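Long-range contacts in hypothetical protein PH0823 (Pyrococcus horikoshii, PDB 2DUM), which is of unknown function but belongs to the universal stress protein A family and may take part in a stress response: residues 5-10 with 35-40; 112-117 with 146-151. One frame throughout, in Å; residues are numbered along the deposited sequence.

How the contacts relate
Contact 1 pairs strands 7-11 and 35-43 in the parallel sheet. Contact 2 joins the end of helix 105-115 to the loop before strand 151-154, outermost in this chain. Their centres lie about 11 Å apart, and they meet on the sheet face that carries L9 and L39. There V112 straddles the two strands: its CG1 is 3.7 Å from L9 CD2, and its CG2 is 3.6 Å from L39 CD2. Further along, K7 CD lies 3.4 Å from E116 O, where the helix has ended. Along the chain, contact 1 closes before contact 2 opens. Both reach the second subunit, contact 1 through F5 and R6 and contact 2 through N117, K149 and V151 among others.

Contact 1: residues 5-10 with 35-40; sequences FRKVLF and EVILLH
K7 lies beside E35 where strands 7-11 and 35-43 come together. With helix 16-28 between them in the chain, these strands form a beta-alpha-beta unit of the parallel-sheet fold of the universal stress protein family. K7 CG is anti to the backbone N (chi1 -175°), which carries the methylenes up off the sheet, beside E35 and past the I37 side chain. CB sits 4.1 Å from E35 O, and CG lies 4.0 Å from I37 CD1. CD passes the same methyl. The bend at chi3 then turns CE toward E35 OE2, and the bend at chi4 sets NZ. NZ ends 3.7 Å from E35 OE1, a long salt bridge. E35 is extended and points the same way as K7; its OE1 also pairs with R97. With an alanine in place of K7, E35 would probably lose one of its positive mates, and I37 CD1 the methylenes that cover it.

The strand segments 7-10 and 35-40 run parallel, their axes 20° apart. I37 N bonds to V8 O, F10 N to I37 O, and L39 N to F10 O.

The side chains alternate between faces. L9 shares one with K7 and I37, and its CD2 packs against I37 CB at 3.8 Å. V8, V36, F10 and L38 take the other. There V36 and L38 also touch helix 69-90, and F91 meets the F10 ring edge-to-face. L38 runs alongside F10 and places its CD1 at the ring edge, near the ring plane, 3.6 Å from F10 CD1.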
# COMPACT_ATOMS: atom_id res chain seq x y z
N PHE A 5 -7.46 7.74 5.68
CA PHE A 5 -6.74 8.95 5.33
C PHE A 5 -6.85 9.96 6.48
O PHE A 5 -6.62 11.16 6.30
CB PHE A 5 -7.16 9.49 3.91
CG PHE A 5 -6.91 8.45 2.79
CD1 PHE A 5 -5.71 8.46 2.05
CD2 PHE A 5 -7.82 7.36 2.58
CE1 PHE A 5 -5.42 7.50 1.09
CE2 PHE A 5 -7.52 6.31 1.59
CZ PHE A 5 -6.31 6.42 0.86
N ARG A 6 -7.14 9.48 7.68
CA ARG A 6 -7.31 10.39 8.79
C ARG A 6 -6.02 11.09 9.18
O ARG A 6 -6.09 12.29 9.57
CB ARG A 6 -7.95 9.75 9.99
CG ARG A 6 -7.07 8.90 10.62
CD ARG A 6 -7.51 8.57 12.01
NE ARG A 6 -8.61 7.56 12.09
CZ ARG A 6 -9.21 6.80 11.12
NH1 ARG A 6 -8.87 6.79 9.74
NH2 ARG A 6 -10.21 6.00 11.61
N LYS A 7 -4.88 10.40 9.08
CA LYS A 7 -3.63 10.98 9.43
C LYS A 7 -2.49 10.30 8.65
O LYS A 7 -1.64 9.60 9.15
CB LYS A 7 -3.45 10.89 10.92
CG LYS A 7 -2.14 11.62 11.42
CD LYS A 7 -1.73 11.09 12.79
CE LYS A 7 -2.51 11.76 13.92
NZ LYS A 7 -1.50 12.72 14.54
N VAL A 8 -2.45 10.47 7.38
CA VAL A 8 -1.47 9.67 6.71
C VAL A 8 -0.10 10.26 6.92
O VAL A 8 0.00 11.48 7.17
CB VAL A 8 -1.83 9.58 5.24
CG1 VAL A 8 -3.32 9.42 5.13
CG2 VAL A 8 -1.29 10.83 4.44
N LEU A 9 0.94 9.42 6.81
CA LEU A 9 2.31 9.94 6.93
C LEU A 9 2.90 9.69 5.62
O LEU A 9 2.54 8.71 4.93
CB LEU A 9 3.10 9.10 7.93
CG LEU A 9 4.56 9.15 8.42
CD1 LEU A 9 5.47 8.97 7.35
CD2 LEU A 9 4.90 10.45 9.09
N PHE A 10 3.87 10.50 5.28
CA PHE A 10 4.31 10.50 3.94
C PHE A 10 5.66 11.07 4.01
O PHE A 10 5.81 12.26 4.23
CB PHE A 10 3.43 11.47 3.14
CG PHE A 10 3.96 11.74 1.80
CD1 PHE A 10 4.85 12.73 1.61
CD2 PHE A 10 3.67 10.92 0.78
CE1 PHE A 10 5.41 12.97 0.42
CE2 PHE A 10 4.25 11.14 -0.47
CZ PHE A 10 5.13 12.19 -0.62
N GLU A 35 -5.17 14.75 8.35
CA GLU A 35 -3.85 15.41 8.47
C GLU A 35 -2.78 14.63 7.74
O GLU A 35 -2.73 13.43 7.77
CB GLU A 35 -3.54 15.46 9.95
CG GLU A 35 -2.16 16.06 10.50
CD GLU A 35 -2.13 15.89 12.11
OE1 GLU A 35 -1.04 15.97 12.77
OE2 GLU A 35 -3.21 15.62 12.75
N VAL A 36 -1.87 15.29 7.09
CA VAL A 36 -0.66 14.57 6.62
C VAL A 36 0.69 15.01 7.33
O VAL A 36 1.00 16.18 7.45
CB VAL A 36 -0.53 14.60 5.06
CG1 VAL A 36 -1.21 15.76 4.59
CG2 VAL A 36 0.94 14.60 4.56
N ILE A 37 1.50 14.09 7.81
CA ILE A 37 2.72 14.57 8.34
C ILE A 37 3.72 14.31 7.24
O ILE A 37 3.95 13.18 6.81
CB ILE A 37 3.08 13.74 9.54
CG1 ILE A 37 1.98 13.82 10.54
CG2 ILE A 37 4.43 14.08 10.14
CD1 ILE A 37 1.72 12.43 11.12
N LEU A 38 4.34 15.35 6.81
CA LEU A 38 5.26 15.26 5.76
C LEU A 38 6.65 15.05 6.36
O LEU A 38 7.31 16.02 6.67
CB LEU A 38 5.19 16.62 5.16
CG LEU A 38 6.02 16.88 3.97
CD1 LEU A 38 5.28 16.07 2.90
CD2 LEU A 38 5.99 18.43 3.76
N LEU A 39 7.12 13.81 6.54
CA LEU A 39 8.43 13.54 7.19
C LEU A 39 9.61 13.63 6.26
O LEU A 39 9.47 13.46 5.07
CB LEU A 39 8.43 12.15 7.73
CG LEU A 39 9.57 11.82 8.67
CD1 LEU A 39 9.85 12.98 9.52
CD2 LEU A 39 9.19 10.69 9.57
N HIS A 40 10.78 13.94 6.81
CA HIS A 40 12.07 13.89 6.07
C HIS A 40 13.18 13.50 6.97
O HIS A 40 13.47 14.22 7.96
CB HIS A 40 12.52 15.22 5.51
CG HIS A 40 13.83 15.15 4.81
ND1 HIS A 40 14.08 14.26 3.79
CD2 HIS A 40 15.00 15.83 5.00
CE1 HIS A 40 15.32 14.42 3.36
NE2 HIS A 40 15.91 15.36 4.08

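Contact 2: residues 112-117 with 146-151; sequences VAEEEN and KTKKPV
E114 lies across the aliphatic part of K149, which carries most of this contact. K149 CB points at the helix, and CG comes within 4.4 Å of A113 CB. A bend at chi2 (61°) carries CD and CE past the carboxylate of E114, and one at chi4 turns NZ. CD lies 3.7 Å from E114 OE1, and CE lies 3.5 Å from E114 OE2. K148 adds its CG, 3.8 Å from E114 OE1, with the two side chains crossing at about a right angle.

The charges are close but loosely matched. E114 OE2 is 4.6 Å from K149 NZ, beyond a salt bridge. The ammonium group of K149 instead bonds to V118 O and forms a salt bridge with D158 of the second subunit. N117 ND2 bonds to the same carboxylate oxygen of that D158. The acid thus gathers two donors, one from each segment: K149 NZ and N117 ND2 lie 2.9 Å apart and do not bond to each other. It also lies close to E114, and the positive charge of K149 would probably ease that like-charge approach.

In the parallel alpha/beta fold of the universal stress protein family, this contact ties the C-terminal end of helix 105-115 to the loop between helix 138-146 and strand 151-154, outermost in this chain. V151 starts that strand and pairs antiparallel with a strand of the second subunit, so the sheet continues across the dimer interface.

A water hydrogen-bonds to both segments, donating to E114 OE1 at 2.9 Å and accepting from T147 OG1, also at 2.9 Å.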
# COMPACT_ATOMS: atom_id res chain seq x y z
N VAL A 112 8.54 7.01 13.67
CA VAL A 112 7.55 8.08 13.67
C VAL A 112 6.15 7.57 13.30
O VAL A 112 5.18 8.07 13.82
CB VAL A 112 7.92 9.15 12.63
CG1 VAL A 112 6.72 10.03 12.29
CG2 VAL A 112 9.15 10.01 13.08
N ALA A 113 6.02 6.60 12.41
CA ALA A 113 4.71 6.09 12.15
C ALA A 113 4.13 5.76 13.48
O ALA A 113 3.14 6.36 13.87
CB ALA A 113 4.79 4.88 11.31
N GLU A 114 4.80 4.87 14.20
CA GLU A 114 4.17 4.25 15.37
C GLU A 114 3.82 5.20 16.47
O GLU A 114 2.82 5.01 17.18
CB GLU A 114 4.98 3.08 15.95
CG GLU A 114 4.07 2.08 16.70
CD GLU A 114 3.35 1.11 15.72
OE1 GLU A 114 3.98 0.69 14.67
OE2 GLU A 114 2.14 0.75 15.98
N GLU A 115 4.68 6.21 16.58
CA GLU A 115 4.60 7.20 17.63
C GLU A 115 3.52 8.27 17.45
O GLU A 115 3.13 8.87 18.45
CB GLU A 115 5.90 8.00 17.74
CG GLU A 115 7.20 7.33 18.09
CD GLU A 115 8.37 8.27 17.76
OE1 GLU A 115 9.54 7.87 17.94
OE2 GLU A 115 8.13 9.43 17.31
N GLU A 116 3.14 8.63 16.22
CA GLU A 116 2.01 9.50 16.09
C GLU A 116 0.71 8.82 15.82
O GLU A 116 -0.22 9.48 15.32
CB GLU A 116 2.21 10.48 14.98
CG GLU A 116 2.41 11.82 15.54
CD GLU A 116 3.73 11.80 16.13
OE1 GLU A 116 4.45 10.88 15.64
OE2 GLU A 116 4.00 12.62 17.06
N ASN A 117 0.66 7.54 16.15
CA ASN A 117 -0.45 6.73 15.85
C ASN A 117 -1.16 7.22 14.58
O ASN A 117 -2.25 7.83 14.61
CB ASN A 117 -1.37 6.65 17.04
CG ASN A 117 -2.34 5.52 16.87
OD1 ASN A 117 -3.50 5.60 17.31
ND2 ASN A 117 -1.91 4.47 16.15
N LYS A 146 8.74 -3.89 8.45
CA LYS A 146 9.00 -3.68 9.84
C LYS A 146 7.78 -3.09 10.48
O LYS A 146 7.54 -3.24 11.68
CB LYS A 146 10.21 -2.76 10.00
CG LYS A 146 11.57 -3.46 10.41
CD LYS A 146 12.46 -3.88 9.16
CE LYS A 146 13.39 -5.24 9.34
NZ LYS A 146 14.30 -5.69 8.13
N THR A 147 6.97 -2.42 9.68
CA THR A 147 5.83 -1.71 10.27
C THR A 147 4.60 -2.55 10.63
O THR A 147 4.50 -3.69 10.21
CB THR A 147 5.47 -0.53 9.42
OG1 THR A 147 4.78 0.37 10.24
CG2 THR A 147 4.61 -0.89 8.24
N LYS A 148 3.70 -2.01 11.45
CA LYS A 148 2.36 -2.65 11.79
C LYS A 148 1.19 -1.89 11.16
O LYS A 148 0.11 -2.45 10.79
CB LYS A 148 2.08 -2.69 13.29
CG LYS A 148 3.26 -3.06 14.18
CD LYS A 148 3.88 -4.42 13.86
CE LYS A 148 5.19 -4.57 14.66
NZ LYS A 148 4.92 -3.96 16.00
N LYS A 149 1.43 -0.59 11.05
CA LYS A 149 0.65 0.32 10.23
C LYS A 149 0.34 -0.22 8.74
O LYS A 149 1.03 -1.16 8.23
CB LYS A 149 1.36 1.69 10.28
CG LYS A 149 0.94 2.67 11.42
CD LYS A 149 1.19 2.16 12.80
CE LYS A 149 0.62 3.09 13.82
NZ LYS A 149 -0.89 3.30 13.67
N PRO A 150 -0.78 0.26 8.11
CA PRO A 150 -1.01 -0.01 6.67
C PRO A 150 -0.18 0.86 5.78
O PRO A 150 0.43 1.82 6.29
CB PRO A 150 -2.50 0.20 6.50
CG PRO A 150 -2.92 1.11 7.61
CD PRO A 150 -1.94 0.90 8.75
N VAL A 151 -0.04 0.49 4.50
CA VAL A 151 0.97 1.14 3.66
C VAL A 151 0.53 1.32 2.24
O VAL A 151 0.18 0.35 1.59
CB VAL A 151 2.32 0.39 3.63
CG1 VAL A 151 3.31 1.07 2.60
CG2 VAL A 151 2.99 0.39 4.96
O HOH W 1 5.53 1.95 12.58